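Long-range contact in thioredoxin family protein (Streptococcus pneumoniae, PDB 2YP6), which is a surface-exposed lipoprotein of the thioredoxin fold that probably acts as a thiol-disulfide oxidoreductase in extracellular oxidative stress resistance: residues 71-76 and 102-107. Numbering follows the deposited sequence.
Sequences KVYLKF and FEILTV
L74 turns CG away from its own amide nitrogen (chi1 -177°) and F76 turns CG away from its carbonyl carbon (chi1 -69°); both side chains close on V107, on the sheet face that also carries V72, E103 and L105. Strands 71-76 and 102-107 are parallel neighbours at the centre of the thioredoxin-fold sheet. L74 CD1 reaches V107 CG2 at 3.7 Å, crossing it at a slant, and also touches L105 CB. The F76 ring lies alongside V107, whose CG2 sits over one ring face, offset toward the rim; F144, from the pocket that binds cyclohexylpropylphosphocholine, meets this ring edge-to-face. Nearer the strand starts, V72 CG1 touches L105 CD1 (4.2 Å). On the other face, Y73 CB packs on F102 CD2 (4.1 Å) and I104 CG1, while helices 88-96 and 174-182 cover the tyrosine. The K75 side chain extends past T106, its NZ in a salt bridge with E155 and hydrogen-bonded to S87 OG. Five backbone hydrogen bonds join the strands in register. The straightest runs from L105 N to Y73 O (176° at the hydrogen); the last joins V107 N to K75 O at 2.8 Å, and T106 CA-H also contacts that carbonyl oxygen.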
loop_
_atom_site.group_PDB
_atom_site.type_symbol
_atom_site.label_atom_id
_atom_site.label_comp_id
_atom_site.label_asym_id
_atom_site.label_seq_id
_atom_site.Cartn_x
_atom_site.Cartn_y
_atom_site.Cartn_z
ATOM N N LYS A 71 2.472 4.827 12.016
ATOM C CA LYS A 71 1.280 4.233 11.443
ATOM C C LYS A 71 1.574 4.022 9.967
ATOM O O LYS A 71 2.399 4.741 9.387
ATOM C CB LYS A 71 0.082 5.155 11.669
ATOM C CG LYS A 71 -0.192 5.406 13.168
ATOM C CD LYS A 71 -1.230 6.477 13.442
ATOM C CE LYS A 71 -1.271 6.833 14.920
ATOM N NZ LYS A 71 -2.193 7.947 15.209
ATOM N N VAL A 72 0.915 3.037 9.348
ATOM C CA VAL A 72 1.188 2.740 7.948
ATOM C C VAL A 72 -0.125 2.574 7.197
ATOM O O VAL A 72 -1.021 1.895 7.646
ATOM C CB VAL A 72 2.086 1.478 7.786
ATOM C CG1 VAL A 72 2.244 1.081 6.335
ATOM C CG2 VAL A 72 3.480 1.712 8.417
ATOM N N TYR A 73 -0.212 3.232 6.048
ATOM C CA TYR A 73 -1.324 3.048 5.094
ATOM C C TYR A 73 -0.792 2.092 4.038
ATOM O O TYR A 73 0.103 2.457 3.271
ATOM C CB TYR A 73 -1.654 4.406 4.531
ATOM C CG TYR A 73 -2.788 4.554 3.516
ATOM C CD1 TYR A 73 -2.814 3.845 2.316
ATOM C CD2 TYR A 73 -3.779 5.490 3.727
ATOM C CE1 TYR A 73 -3.830 4.049 1.386
ATOM C CE2 TYR A 73 -4.801 5.694 2.805
ATOM C CZ TYR A 73 -4.814 4.966 1.626
ATOM O OH TYR A 73 -5.824 5.200 0.688
ATOM N N LEU A 74 -1.279 0.844 4.048
ATOM C CA LEU A 74 -0.721 -0.195 3.168
ATOM C C LEU A 74 -1.767 -0.590 2.157
ATOM O O LEU A 74 -2.785 -1.145 2.542
ATOM C CB LEU A 74 -0.287 -1.412 3.986
ATOM C CG LEU A 74 0.371 -2.549 3.220
ATOM C CD1 LEU A 74 1.699 -2.146 2.621
ATOM C CD2 LEU A 74 0.563 -3.754 4.156
ATOM N N LYS A 75 -1.523 -0.273 0.887
ATOM C CA LYS A 75 -2.502 -0.511 -0.172
ATOM C C LYS A 75 -2.019 -1.564 -1.140
ATOM O O LYS A 75 -0.935 -1.443 -1.715
ATOM C CB LYS A 75 -2.778 0.769 -0.946
ATOM C CG LYS A 75 -3.803 0.645 -2.022
ATOM C CD LYS A 75 -3.823 1.915 -2.897
ATOM C CE LYS A 75 -4.997 1.945 -3.822
ATOM N NZ LYS A 75 -6.263 2.346 -3.138
ATOM N N PHE A 76 -2.844 -2.583 -1.327
ATOM C CA PHE A 76 -2.591 -3.623 -2.306
ATOM C C PHE A 76 -3.402 -3.307 -3.544
ATOM O O PHE A 76 -4.600 -3.048 -3.441
ATOM C CB PHE A 76 -2.984 -5.004 -1.742
ATOM C CG PHE A 76 -2.086 -5.477 -0.626
ATOM C CD1 PHE A 76 -2.295 -5.046 0.688
ATOM C CD2 PHE A 76 -1.018 -6.309 -0.882
ATOM C CE1 PHE A 76 -1.489 -5.446 1.686
ATOM C CE2 PHE A 76 -0.200 -6.719 0.122
ATOM C CZ PHE A 76 -0.421 -6.288 1.421
ATOM N N PHE A 102 1.602 8.991 9.662
ATOM C CA PHE A 102 1.608 7.734 8.945
ATOM C C PHE A 102 2.435 7.791 7.654
ATOM O O PHE A 102 2.608 8.843 7.066
ATOM C CB PHE A 102 0.183 7.263 8.620
ATOM C CG PHE A 102 -0.604 8.194 7.737
ATOM C CD1 PHE A 102 -1.326 9.245 8.283
ATOM C CD2 PHE A 102 -0.673 7.982 6.365
ATOM C CE1 PHE A 102 -2.080 10.086 7.477
ATOM C CE2 PHE A 102 -1.430 8.825 5.556
ATOM C CZ PHE A 102 -2.132 9.881 6.134
ATOM N N GLU A 103 2.934 6.637 7.260
ATOM C CA GLU A 103 3.654 6.439 6.015
ATOM C C GLU A 103 2.735 5.711 5.059
ATOM O O GLU A 103 1.978 4.821 5.471
ATOM C CB GLU A 103 4.888 5.583 6.276
ATOM C CG GLU A 103 5.491 4.890 5.043
ATOM C CD GLU A 103 6.458 5.777 4.233
ATOM O OE1 GLU A 103 6.935 6.803 4.793
ATOM O OE2 GLU A 103 6.724 5.433 3.035
ATOM N N ILE A 104 2.833 6.055 3.786
ATOM C CA ILE A 104 2.117 5.355 2.731
ATOM C C ILE A 104 3.027 4.365 1.989
ATOM O O ILE A 104 4.129 4.731 1.533
ATOM C CB ILE A 104 1.533 6.357 1.704
ATOM C CG1 ILE A 104 0.546 7.287 2.398
ATOM C CG2 ILE A 104 0.919 5.618 0.561
ATOM C CD1 ILE A 104 0.343 8.620 1.697
ATOM N N LEU A 105 2.549 3.126 1.861
ATOM C CA LEU A 105 3.228 2.078 1.099
ATOM C C LEU A 105 2.185 1.378 0.262
ATOM O O LEU A 105 1.076 1.098 0.742
ATOM C CB LEU A 105 3.867 1.012 1.992
ATOM C CG LEU A 105 4.989 1.433 2.929
ATOM C CD1 LEU A 105 5.427 0.245 3.786
ATOM C CD2 LEU A 105 6.148 2.002 2.154
ATOM N N THR A 106 2.522 1.107 -0.993
ATOM C CA THR A 106 1.622 0.333 -1.835
ATOM C C THR A 106 2.378 -0.869 -2.355
ATOM O O THR A 106 3.595 -0.816 -2.457
ATOM C CB THR A 106 1.003 1.147 -2.983
ATOM O OG1 THR A 106 1.926 1.244 -4.080
ATOM C CG2 THR A 106 0.585 2.539 -2.496
ATOM N N VAL A 107 1.635 -1.930 -2.672
ATOM C CA VAL A 107 2.186 -3.202 -3.102
ATOM C C VAL A 107 1.478 -3.703 -4.366
ATOM O O VAL A 107 0.238 -3.736 -4.427
ATOM C CB VAL A 107 2.040 -4.275 -1.998
ATOM C CG1 VAL A 107 2.819 -5.559 -2.387
ATOM C CG2 VAL A 107 2.487 -3.737 -0.620
#